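Local coordinates for protein dendroaspis polylepis MT9 (Dendroaspis polylepis, PDB 6R5M) that antagonizes the type 2 muscarinic receptor as a mamba-venom toxin of the three-finger family and reverses agonist-induced relaxation of arteries, at residues Cys50-Asp53 and Lys54-Tyr57. Numbering follows the deposited sequence.
Sequences CTSD and KCNY
Cys50 and Cys55 are joined covalently, SG to SG at 2.0 Å, and this disulfide closes the small C-terminal loop that follows strand 45-50. Its torsion about the S-S bond, 83°, is near the right angle expected of a relaxed bridge. Each sulfur sits between its own backbone N and carbonyl carbon, which turns both toward the middle of the loop and leaves Cys50 CB 3.6 Å from Cys55 CB.

Between the half-cystines the chain reverses through a type II beta turn from Ser52 to Cys55. The evidence is the positive phi of 62° at Lys54 and a hydrogen bond from Cys55 N to Ser52 O of 3.1 Å. That bond is bent, and the position of its acceptor is less certain.

The tight side is the bridge itself, with Cys22 of strand 22-27 touching both half-cystines and buried Asn56 beside them. Asn56 CB is in simple contact with Cys50 SG at 4.0 Å, and Ser52 OG lies 3.3 Å from Cys55 CB. The amide of Asn56 is satisfied at both ends, OD1 by His4 N and ND2 by Tyr23 O, which fixes its rotation and ties the tail to two sheets.

Looseness is confined to the exposed lysine chain, which bends at its third torsion and carries its amine off from the turn. Asp53 OD2 and Lys54 NZ stay 6.7 Å apart, too far for a salt bridge; Asp53, though exposed, is held through OD1, which accepts from Ile2 N.

Chemically, the disulfide closes this loop, with the turn bond as a less certain addition. Asp53 and Lys54 do not pair with each other; the tail is docked on the three-finger fold's disulfide-rich core by the Asn56 amide, the Asp53 carboxylate on Ile2 N and the terminal carboxylate of Tyr57 on Lys24.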
loop_
_atom_site.group_PDB
_atom_site.type_symbol
_atom_site.label_atom_id
_atom_site.label_comp_id
_atom_site.label_asym_id
_atom_site.label_seq_id
_atom_site.Cartn_x
_atom_site.Cartn_y
_atom_site.Cartn_z
ATOM N N CYS A 50 -3.802 -6.326 2.752
ATOM C CA CYS A 50 -3.266 -7.342 3.674
ATOM C C CYS A 50 -3.239 -6.779 5.092
ATOM O O CYS A 50 -3.301 -5.562 5.259
ATOM C CB CYS A 50 -1.881 -7.800 3.209
ATOM S SG CYS A 50 -0.715 -6.445 2.956
ATOM N N THR A 51 -3.161 -7.651 6.116
ATOM C CA THR A 51 -3.258 -7.216 7.513
ATOM C C THR A 51 -2.085 -7.627 8.433
ATOM O O THR A 51 -2.300 -7.846 9.624
ATOM C CB THR A 51 -4.605 -7.691 8.102
ATOM O OG1 THR A 51 -4.670 -9.116 8.039
ATOM C CG2 THR A 51 -5.818 -7.070 7.404
ATOM N N SER A 52 -0.857 -7.684 7.918
ATOM C CA SER A 52 0.303 -8.007 8.758
ATOM C C SER A 52 1.450 -7.041 8.490
ATOM O O SER A 52 1.482 -6.429 7.426
ATOM C CB SER A 52 0.725 -9.459 8.572
ATOM O OG SER A 52 1.130 -9.696 7.235
ATOM N N ASP A 53 2.367 -6.849 9.466
ATOM C CA ASP A 53 3.486 -5.915 9.301
ATOM C C ASP A 53 4.297 -6.200 8.047
ATOM O O ASP A 53 4.662 -7.355 7.799
ATOM C CB ASP A 53 4.421 -5.910 10.526
ATOM C CG ASP A 53 3.851 -5.342 11.817
ATOM O OD1 ASP A 53 2.875 -4.560 11.749
ATOM O OD2 ASP A 53 4.390 -5.673 12.895
ATOM N N LYS A 54 4.569 -5.131 7.258
ATOM C CA LYS A 54 5.370 -5.126 6.021
ATOM C C LYS A 54 4.778 -6.015 4.903
ATOM O O LYS A 54 5.492 -6.385 3.974
ATOM C CB LYS A 54 6.844 -5.494 6.344
ATOM C CG LYS A 54 7.490 -4.544 7.366
ATOM C CD LYS A 54 8.864 -4.987 7.819
ATOM C CE LYS A 54 8.813 -5.932 8.995
ATOM N NZ LYS A 54 10.163 -6.254 9.500
ATOM N N CYS A 55 3.463 -6.329 4.983
ATOM C CA CYS A 55 2.782 -7.216 4.033
ATOM C C CYS A 55 2.619 -6.630 2.635
ATOM O O CYS A 55 2.571 -7.402 1.677
ATOM C CB CYS A 55 1.441 -7.692 4.589
ATOM S SG CYS A 55 0.200 -6.383 4.764
ATOM N N ASN A 56 2.473 -5.288 2.521
ATOM C CA ASN A 56 2.230 -4.616 1.244
ATOM C C ASN A 56 3.514 -4.309 0.445
ATOM O O ASN A 56 3.626 -3.238 -0.154
ATOM C CB ASN A 56 1.377 -3.349 1.468
ATOM C CG ASN A 56 2.066 -2.246 2.258
ATOM O OD1 ASN A 56 2.880 -2.495 3.150
ATOM N ND2 ASN A 56 1.744 -0.995 1.943
ATOM N N TYR A 57 4.463 -5.263 0.402
ATOM C CA TYR A 57 5.713 -5.091 -0.330
ATOM C C TYR A 57 5.487 -5.022 -1.855
ATOM O O TYR A 57 5.942 -4.030 -2.475
ATOM C CB TYR A 57 6.732 -6.165 0.082
ATOM C CG TYR A 57 8.034 -6.137 -0.695
ATOM C CD1 TYR A 57 9.074 -5.289 -0.322
ATOM C CD2 TYR A 57 8.225 -6.955 -1.807
ATOM C CE1 TYR A 57 10.268 -5.248 -1.042
ATOM C CE2 TYR A 57 9.411 -6.915 -2.539
ATOM C CZ TYR A 57 10.433 -6.068 -2.146
ATOM O OH TYR A 57 11.601 -6.018 -2.856
ATOM O OXT TYR A 57 4.808 -5.914 -2.410
#